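PDB 3COL: putative transcription regulator, which probably binds DNA as a dimer through an N-terminal helix-turn-helix domain and regulates transcription, as in the TetR family. Local coordinates for residues A[22-27]-A[103-108]; A[49-54]-A[58-63]; A[91-96]-A[184-189]. One frame throughout, in Å; residues are numbered along the deposited sequence.

Contact 1. Residues A[22-27]-A[103-108]; sequences IILAEG and NPDSLT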
loop_
_atom_site.group_PDB
_atom_site.type_symbol
_atom_site.label_atom_id
_atom_site.label_comp_id
_atom_site.label_asym_id
_atom_site.label_seq_id
_atom_site.Cartn_x
_atom_site.Cartn_y
_atom_site.Cartn_z
ATOM N N ILE A 22 10.053 5.273 -15.446
ATOM C CA ILE A 22 11.083 4.354 -14.934
ATOM C C ILE A 22 10.698 3.796 -13.551
ATOM O O ILE A 22 10.773 2.578 -13.302
ATOM C CB ILE A 22 12.483 5.056 -14.863
ATOM C CG1 ILE A 22 12.987 5.399 -16.272
ATOM C CG2 ILE A 22 13.498 4.168 -14.115
ATOM C CD1 ILE A 22 14.163 6.414 -16.276
ATOM N N ILE A 23 10.276 4.684 -12.659
ATOM C CA ILE A 23 9.769 4.253 -11.353
ATOM C C ILE A 23 8.677 3.180 -11.502
ATOM O O ILE A 23 8.710 2.164 -10.812
ATOM C CB ILE A 23 9.293 5.468 -10.484
ATOM C CG1 ILE A 23 10.508 6.367 -10.138
ATOM C CG2 ILE A 23 8.546 5.000 -9.201
ATOM C CD1 ILE A 23 10.173 7.637 -9.343
ATOM N N LEU A 24 7.720 3.392 -12.411
ATOM C CA LEU A 24 6.637 2.427 -12.585
ATOM C C LEU A 24 7.154 1.091 -13.121
ATOM O O LEU A 24 6.689 0.039 -12.692
ATOM C CB LEU A 24 5.537 2.989 -13.479
ATOM C CG LEU A 24 4.720 4.156 -12.914
ATOM C CD1 LEU A 24 3.776 4.679 -13.983
ATOM C CD2 LEU A 24 3.927 3.726 -11.684
ATOM N N ALA A 25 8.121 1.142 -14.038
ATOM C CA ALA A 25 8.705 -0.061 -14.659
ATOM C C ALA A 25 9.779 -0.760 -13.797
ATOM O O ALA A 25 9.812 -1.986 -13.729
ATOM C CB ALA A 25 9.282 0.268 -16.048
ATOM N N GLU A 26 10.669 0.015 -13.170
ATOM C CA GLU A 26 11.791 -0.596 -12.437
ATOM C C GLU A 26 11.921 -0.193 -10.970
ATOM O O GLU A 26 12.872 -0.614 -10.300
ATOM C CB GLU A 26 13.121 -0.352 -13.139
ATOM C CG GLU A 26 13.124 -0.560 -14.637
ATOM C CD GLU A 26 14.420 -0.066 -15.253
ATOM O OE1 GLU A 26 14.374 0.684 -16.258
ATOM O OE2 GLU A 26 15.492 -0.414 -14.709
ATOM N N GLY A 27 10.966 0.587 -10.462
ATOM C CA GLY A 27 11.101 1.165 -9.133
ATOM C C GLY A 27 12.124 2.296 -9.086
ATOM O O GLY A 27 12.842 2.552 -10.066
ATOM N N ASN A 103 -5.761 10.652 -11.631
ATOM C CA ASN A 103 -4.312 10.363 -11.727
ATOM C C ASN A 103 -3.980 8.943 -11.237
ATOM O O ASN A 103 -3.361 8.761 -10.203
ATOM C CB ASN A 103 -3.510 11.373 -10.901
ATOM C CG ASN A 103 -3.857 12.808 -11.262
ATOM O OD1 ASN A 103 -3.208 13.432 -12.119
ATOM N ND2 ASN A 103 -4.914 13.328 -10.647
ATOM N N PRO A 104 -4.363 7.933 -12.020
ATOM C CA PRO A 104 -4.362 6.515 -11.616
ATOM C C PRO A 104 -3.013 5.897 -11.256
ATOM O O PRO A 104 -3.012 4.808 -10.683
ATOM C CB PRO A 104 -4.971 5.785 -12.811
ATOM C CG PRO A 104 -5.603 6.871 -13.684
ATOM C CD PRO A 104 -4.842 8.138 -13.404
ATOM N N ASP A 105 -1.897 6.557 -11.591
ATOM C CA ASP A 105 -0.564 6.077 -11.225
ATOM C C ASP A 105 0.078 6.877 -10.114
ATOM O O ASP A 105 1.167 6.545 -9.701
ATOM C CB ASP A 105 0.406 6.126 -12.429
ATOM C CG ASP A 105 0.040 5.115 -13.488
ATOM O OD1 ASP A 105 -0.355 3.984 -13.123
ATOM O OD2 ASP A 105 0.114 5.479 -14.664
ATOM N N SER A 106 -0.572 7.946 -9.669
ATOM C CA SER A 106 0.095 8.872 -8.757
ATOM C C SER A 106 0.402 8.238 -7.412
ATOM O O SER A 106 1.542 8.259 -6.940
ATOM C CB SER A 106 -0.720 10.168 -8.614
ATOM O OG SER A 106 0.070 11.154 -7.995
ATOM N N LEU A 107 -0.601 7.604 -6.815
ATOM C CA LEU A 107 -0.426 6.989 -5.523
ATOM C C LEU A 107 0.565 5.847 -5.605
ATOM O O LEU A 107 1.351 5.637 -4.693
ATOM C CB LEU A 107 -1.789 6.531 -4.971
ATOM C CG LEU A 107 -2.551 7.525 -4.083
ATOM C CD1 LEU A 107 -2.841 8.758 -4.805
ATOM C CD2 LEU A 107 -3.881 6.921 -3.561
ATOM N N THR A 108 0.552 5.120 -6.719
ATOM C CA THR A 108 1.514 4.039 -6.935
ATOM C C THR A 108 2.939 4.597 -6.923
ATOM O O THR A 108 3.832 4.019 -6.271
ATOM C CB THR A 108 1.249 3.304 -8.278
ATOM O OG1 THR A 108 -0.043 2.683 -8.229
ATOM C CG2 THR A 108 2.334 2.220 -8.559
#
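Leu24 reaches from the last turn of helix 11-26 to Asp105, just before helix 106-117, and Thr108 in its first turn. In the TetR-like fold these belong to different parts of the subunit: the first is a helix of the DNA-binding domain, the second a helix of the C-terminal core. Leu24 holds CG beside its backbone N, anti to the carbonyl carbon (chi1 -68°), and CD1 continues the extended chain (chi2 174°). The fork therefore ends against two residues three positions apart. Leu24 CD1 lies 3.8 Å from Asp105 CG and 4.0 Å from Asp105 CB; the two side chains cross at about a right angle. No hydrogen bond spans the segments, and the carboxylate offers Leu24 bulk rather than a polar partner. The other methyl, CD2, meets the Thr108 side chain, again at about a right angle. Thr108 divides its two branches by chemistry: CG2, anti to the backbone N, turns to Leu24, while OG1 lies beside that N and hydrogen-bonds NE2 of His164 on helix 152-171. The leucine also touches Ile109 and Gln112 farther along helix 106-117. Residues 103-105 make the short turn out of helix 85-102, closed by the bond from Ser106 N to Asn103 O (3.0 Å), and Ser106 OG is held by Glu65 and Tyr99. Across these segments, methyl meets methyl where Leu24 CD2 lies 3.8 Å from Thr108 CG2.

Contact 2. Residues A[49-54]-A[58-63]; sequences LYFKNK and IDSVYA
Phe51 and Ser60 make the tighter side-chain contact between the loop after the helix-turn-helix and helix 54-67. The ring presents its edge: Phe51 CE1 lies 3.2 Å from Ser60 OG, which sits near the ring plane, and 3.3 Å from Ser60 CB. The hydroxyl also has a proper polar partner, Gln16 NE2 on helix 11-26, the helix whose Gln12 and Ile15 pack on the Phe51 side chain. An alanine in place of Phe51 would probably open a gap beside Ser60 and Ile15 and slacken the hold of the loop on the helix. The aliphatic contact is Lys54 with Ile58, one turn apart; their side chains run alongside each other in the same direction. With its CG anti to the backbone N (chi1 157°) and the chain extended beyond, Lys54 brings CG to 3.8 Å and CE to 4.0 Å from Ile58 CD1, while NZ hydrogen-bonds Ala29 O. Hydrogen bonding between the segments is backbone only: Ile58 N to Lys54 O, 3.1 Å and nearly straight at 164°. It belongs to the first turn of the helix, where Asn53 is the N-cap, its OD1 receiving Ala56 N. The chemistry implies two roles: the ring edge on Ser60 ties loop to helix, while Lys54 and Ile58 pack within the helix's first turn, the lysine's amine satisfied by Ala29.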
loop_
_atom_site.group_PDB
_atom_site.type_symbol
_atom_site.label_atom_id
_atom_site.label_comp_id
_atom_site.label_asym_id
_atom_site.label_seq_id
_atom_site.Cartn_x
_atom_site.Cartn_y
_atom_site.Cartn_z
ATOM N N LEU A 49 21.365 20.221 -16.061
ATOM C CA LEU A 49 21.074 21.662 -15.868
ATOM C C LEU A 49 19.933 21.865 -14.891
ATOM O O LEU A 49 19.802 22.931 -14.287
ATOM C CB LEU A 49 20.685 22.339 -17.187
ATOM C CG LEU A 49 21.725 22.522 -18.276
ATOM C CD1 LEU A 49 21.014 23.047 -19.534
ATOM C CD2 LEU A 49 22.853 23.458 -17.841
ATOM N N TYR A 50 19.100 20.836 -14.769
ATOM C CA TYR A 50 17.845 20.914 -14.035
ATOM C C TYR A 50 17.877 20.105 -12.744
ATOM O O TYR A 50 17.198 20.476 -11.773
ATOM C CB TYR A 50 16.709 20.452 -14.910
ATOM N N PHE A 51 18.640 19.007 -12.752
ATOM C CA PHE A 51 18.718 18.067 -11.621
ATOM C C PHE A 51 20.164 17.608 -11.420
ATOM O O PHE A 51 20.797 17.135 -12.357
ATOM C CB PHE A 51 17.802 16.834 -11.865
ATOM C CG PHE A 51 16.353 17.195 -12.156
ATOM C CD1 PHE A 51 15.453 17.412 -11.127
ATOM C CD2 PHE A 51 15.905 17.349 -13.472
ATOM C CE1 PHE A 51 14.123 17.774 -11.411
ATOM C CE2 PHE A 51 14.589 17.689 -13.753
ATOM C CZ PHE A 51 13.699 17.893 -12.719
ATOM N N LYS A 52 20.677 17.681 -10.207
ATOM C CA LYS A 52 22.107 17.417 -9.999
ATOM C C LYS A 52 22.491 15.942 -9.945
ATOM O O LYS A 52 23.650 15.586 -10.170
ATOM C CB LYS A 52 22.666 18.192 -8.796
ATOM C CG LYS A 52 22.107 17.825 -7.430
ATOM C CD LYS A 52 23.041 18.426 -6.299
ATOM C CE LYS A 52 22.852 19.949 -6.143
ATOM N NZ LYS A 52 24.068 20.692 -5.668
ATOM N N ASN A 53 21.514 15.085 -9.668
ATOM C CA ASN A 53 21.778 13.626 -9.542
ATOM C C ASN A 53 20.499 12.815 -9.484
ATOM O O ASN A 53 19.421 13.392 -9.513
ATOM C CB ASN A 53 22.698 13.336 -8.333
ATOM C CG ASN A 53 22.131 13.832 -6.985
ATOM O OD1 ASN A 53 20.922 14.012 -6.822
ATOM N ND2 ASN A 53 23.023 14.048 -6.011
ATOM N N LYS A 54 20.629 11.492 -9.395
ATOM C CA LYS A 54 19.507 10.558 -9.367
ATOM C C LYS A 54 18.534 10.911 -8.232
ATOM O O LYS A 54 17.343 10.982 -8.465
ATOM C CB LYS A 54 20.031 9.112 -9.243
ATOM C CG LYS A 54 19.060 8.104 -8.664
ATOM C CD LYS A 54 19.749 6.754 -8.368
ATOM C CE LYS A 54 18.718 5.649 -7.971
ATOM N NZ LYS A 54 19.448 4.297 -7.723
ATOM N N ILE A 58 14.342 11.837 -8.439
ATOM C CA ILE A 58 13.314 11.137 -7.647
ATOM C C ILE A 58 12.538 12.138 -6.747
ATOM O O ILE A 58 11.291 12.104 -6.684
ATOM C CB ILE A 58 13.987 10.018 -6.784
ATOM C CG1 ILE A 58 14.489 8.853 -7.684
ATOM C CG2 ILE A 58 13.037 9.502 -5.696
ATOM C CD1 ILE A 58 15.609 7.964 -7.004
ATOM N N ASP A 59 13.273 12.991 -6.038
ATOM C CA ASP A 59 12.668 13.921 -5.110
ATOM C C ASP A 59 11.711 14.844 -5.853
ATOM O O ASP A 59 10.682 15.211 -5.317
ATOM C CB ASP A 59 13.717 14.770 -4.377
ATOM C CG ASP A 59 14.525 13.972 -3.351
ATOM O OD1 ASP A 59 14.198 12.783 -3.117
ATOM O OD2 ASP A 59 15.502 14.538 -2.799
ATOM N N SER A 60 12.089 15.229 -7.083
ATOM C CA SER A 60 11.272 16.126 -7.919
ATOM C C SER A 60 9.930 15.487 -8.283
ATOM O O SER A 60 8.867 16.113 -8.161
ATOM C CB SER A 60 12.038 16.551 -9.170
ATOM O OG SER A 60 11.227 17.371 -10.007
ATOM N N VAL A 61 9.974 14.231 -8.703
ATOM C CA VAL A 61 8.752 13.488 -8.979
ATOM C C VAL A 61 7.924 13.235 -7.704
ATOM O O VAL A 61 6.686 13.325 -7.730
ATOM C CB VAL A 61 9.037 12.166 -9.744
ATOM C CG1 VAL A 61 7.759 11.331 -9.868
ATOM C CG2 VAL A 61 9.662 12.492 -11.134
ATOM N N TYR A 62 8.591 12.906 -6.606
ATOM C CA TYR A 62 7.874 12.801 -5.311
ATOM C C TYR A 62 7.059 14.077 -5.005
ATOM O O TYR A 62 5.847 13.990 -4.752
ATOM C CB TYR A 62 8.807 12.453 -4.152
ATOM C CG TYR A 62 8.038 12.109 -2.859
ATOM C CD1 TYR A 62 7.346 10.918 -2.743
ATOM C CD2 TYR A 62 7.996 13.007 -1.786
ATOM C CE1 TYR A 62 6.638 10.609 -1.600
ATOM C CE2 TYR A 62 7.286 12.715 -0.636
ATOM C CZ TYR A 62 6.611 11.514 -0.552
ATOM O OH TYR A 62 5.904 11.213 0.594
ATOM N N ALA A 63 7.711 15.250 -5.064
ATOM C CA ALA A 63 7.059 16.502 -4.721
ATOM C C ALA A 63 5.951 16.866 -5.727
ATOM O O ALA A 63 4.921 17.382 -5.329
ATOM C CB ALA A 63 8.082 17.646 -4.591
#

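Contact 3. Residues A[91-96]-A[184-189]; sequences LYVQQV and DIFQMI
Val93 carries CG1 anti to its backbone N (chi1 -179°), and Phe186 swings its ring out the same way (chi1 -173°), so that the valine methyls and one side of the ring meet between helices 85-102 and 182-193. Ile189, by contrast, has CG1 beside its N, and its chain runs on extended to CD1, past Val93 in the opposite direction. Val93 alone meets two residues three positions apart, Phe186 and Ile189. Its CG1 lies 3.8 Å from Phe186 CD1 and 4.0 Å from Ile189 CD1. Its branch point rests on the same ring, CB to Phe186 CE1 at 3.8 Å, and CG2 follows at 4.0 Å from that CE1. The methyl CG1 approaches the ring obliquely. No hydrogen bond or charge takes part; the surfaces that meet are wholly hydrocarbon. The Phe186 ring also meets those of Phe182 and Trp190, one turn to each side along its own helix, with planes inclined by only about 15°, and this aromatic row extends the seam, Phe182 touching Val93 and Gln94. Ile189 turns as well to Thr162 of helix 152-171, while Tyr92 and Val96 pack on that helix from the other segment. Ile185 and Met188, a selenomethionine, touch Leu154 and His155 of the second subunit. Helix 182-193 is therefore shared between its own core and the partner chain, consistent with the TetR family, where the last two helices of each subunit join those of its mate in a four-helix dimer bundle.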
loop_
_atom_site.group_PDB
_atom_site.type_symbol
_atom_site.label_atom_id
_atom_site.label_comp_id
_atom_site.label_asym_id
_atom_site.label_seq_id
_atom_site.Cartn_x
_atom_site.Cartn_y
_atom_site.Cartn_z
ATOM N N LEU A 91 -14.372 16.152 3.248
ATOM C CA LEU A 91 -13.816 16.981 2.166
ATOM C C LEU A 91 -12.432 16.495 1.781
ATOM O O LEU A 91 -12.102 16.415 0.594
ATOM C CB LEU A 91 -13.713 18.448 2.602
ATOM C CG LEU A 91 -15.024 19.212 2.889
ATOM C CD1 LEU A 91 -14.678 20.654 3.372
ATOM C CD2 LEU A 91 -15.986 19.212 1.684
ATOM N N TYR A 92 -11.617 16.192 2.793
ATOM C CA TYR A 92 -10.268 15.689 2.518
ATOM C C TYR A 92 -10.268 14.367 1.756
ATOM O O TYR A 92 -9.597 14.224 0.745
ATOM C CB TYR A 92 -9.454 15.575 3.819
ATOM C CG TYR A 92 -8.119 14.903 3.620
ATOM C CD1 TYR A 92 -7.161 15.450 2.775
ATOM C CD2 TYR A 92 -7.843 13.702 4.243
ATOM C CE1 TYR A 92 -5.940 14.807 2.584
ATOM C CE2 TYR A 92 -6.652 13.058 4.048
ATOM C CZ TYR A 92 -5.714 13.614 3.216
ATOM O OH TYR A 92 -4.509 12.963 3.054
ATOM N N VAL A 93 -10.992 13.382 2.273
ATOM C CA VAL A 93 -10.991 12.076 1.687
ATOM C C VAL A 93 -11.636 12.128 0.298
ATOM O O VAL A 93 -11.222 11.415 -0.602
ATOM C CB VAL A 93 -11.700 11.041 2.602
ATOM C CG1 VAL A 93 -11.672 9.650 1.956
ATOM C CG2 VAL A 93 -11.007 10.993 3.979
ATOM N N GLN A 94 -12.652 12.963 0.125
ATOM C CA GLN A 94 -13.276 13.070 -1.190
ATOM C C GLN A 94 -12.310 13.642 -2.250
ATOM O O GLN A 94 -12.286 13.173 -3.396
ATOM C CB GLN A 94 -14.575 13.859 -1.114
ATOM C CG GLN A 94 -15.149 14.240 -2.457
ATOM C CD GLN A 94 -16.623 14.215 -2.402
ATOM O OE1 GLN A 94 -17.240 14.833 -1.521
ATOM N NE2 GLN A 94 -17.226 13.465 -3.314
ATOM N N GLN A 95 -11.519 14.638 -1.867
ATOM C CA GLN A 95 -10.436 15.138 -2.736
ATOM C C GLN A 95 -9.367 14.066 -3.082
ATOM O O GLN A 95 -9.014 13.890 -4.249
ATOM C CB GLN A 95 -9.784 16.383 -2.104
ATOM C CG GLN A 95 -8.684 17.053 -2.952
ATOM C CD GLN A 95 -9.075 17.274 -4.426
ATOM O OE1 GLN A 95 -10.224 17.607 -4.752
ATOM N NE2 GLN A 95 -8.100 17.100 -5.322
ATOM N N VAL A 96 -8.862 13.342 -2.089
ATOM C CA VAL A 96 -7.868 12.248 -2.362
ATOM C C VAL A 96 -8.463 11.252 -3.363
ATOM O O VAL A 96 -7.817 10.844 -4.316
ATOM C CB VAL A 96 -7.410 11.532 -1.052
ATOM C CG1 VAL A 96 -6.407 10.349 -1.356
ATOM C CG2 VAL A 96 -6.798 12.494 -0.063
ATOM N N ASP A 184 -20.033 4.845 -1.426
ATOM C CA ASP A 184 -19.784 3.416 -1.120
ATOM C C ASP A 184 -18.381 3.187 -0.498
ATOM O O ASP A 184 -18.237 2.449 0.486
ATOM C CB ASP A 184 -19.890 2.539 -2.371
ATOM C CG ASP A 184 -21.276 2.552 -2.989
ATOM O OD1 ASP A 184 -22.278 2.658 -2.239
ATOM O OD2 ASP A 184 -21.345 2.456 -4.232
ATOM N N ILE A 185 -17.360 3.782 -1.113
ATOM C CA ILE A 185 -15.982 3.601 -0.670
ATOM C C ILE A 185 -15.731 4.344 0.645
ATOM O O ILE A 185 -15.067 3.821 1.561
ATOM C CB ILE A 185 -15.005 4.099 -1.763
ATOM C CG1 ILE A 185 -15.279 3.431 -3.126
ATOM C CG2 ILE A 185 -13.532 3.961 -1.297
ATOM C CD1 ILE A 185 -15.276 1.862 -3.089
ATOM N N PHE A 186 -16.262 5.569 0.751
ATOM C CA PHE A 186 -16.122 6.379 1.971
ATOM C C PHE A 186 -16.814 5.706 3.148
ATOM O O PHE A 186 -16.403 5.899 4.276
ATOM C CB PHE A 186 -16.710 7.794 1.794
ATOM C CG PHE A 186 -16.428 8.722 2.978
ATOM C CD1 PHE A 186 -15.110 8.997 3.372
ATOM C CD2 PHE A 186 -17.457 9.307 3.683
ATOM C CE1 PHE A 186 -14.846 9.826 4.458
ATOM C CE2 PHE A 186 -17.203 10.155 4.757
ATOM C CZ PHE A 186 -15.908 10.410 5.150
ATOM N N GLN A 187 -17.858 4.909 2.911
ATOM C CA GLN A 187 -18.472 4.203 4.051
ATOM C C GLN A 187 -17.433 3.272 4.765
ATOM O O GLN A 187 -17.321 3.256 6.007
ATOM C CB GLN A 187 -19.716 3.440 3.622
ATOM C CG GLN A 187 -20.568 2.945 4.805
ATOM C CD GLN A 187 -21.618 1.941 4.351
ATOM O OE1 GLN A 187 -21.317 0.981 3.607
ATOM N NE2 GLN A 187 -22.853 2.174 4.748
HETATM N N MSE A 188 -16.656 2.530 3.988
HETATM C CA MSE A 188 -15.590 1.691 4.580
HETATM C C MSE A 188 -14.513 2.547 5.315
HETATM O O MSE A 188 -14.158 2.272 6.459
HETATM C CB MSE A 188 -14.940 0.795 3.529
HETATM C CG MSE A 188 -13.532 0.314 3.989
HETATM SE SE MSE A 188 -12.787 -0.984 2.749
HETATM C CE MSE A 188 -13.671 -2.620 3.304
ATOM N N ILE A 189 -14.020 3.596 4.655
ATOM C CA ILE A 189 -12.955 4.451 5.210
ATOM C C ILE A 189 -13.398 5.187 6.466
ATOM O O ILE A 189 -12.672 5.225 7.449
ATOM C CB ILE A 189 -12.458 5.457 4.153
ATOM C CG1 ILE A 189 -11.766 4.719 2.983
ATOM C CG2 ILE A 189 -11.582 6.558 4.792
ATOM C CD1 ILE A 189 -11.542 5.617 1.773
#

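In the fold
Contact 3 is the buried one, contact 2 partly buried and contact 1 a surface contact. Contact 2 stays within the DNA-binding domain, contact 3 within the C-terminal core, on opposite sides of the chain's centre with their own centres about 31 Å apart; contact 1 joins the two domains. Contact 2 is nested in the loop that contact 1 closes, and Ile58 and Leu24 both pack on helix 106-117, which directly follows helix 85-102 of contact 3. Chemistry follows place: aliphatic and aromatic carbon alone in contact 3, a leucine against a carboxylate and a threonine methyl in contact 1, and a backbone hydrogen bond added to packing in contact 2.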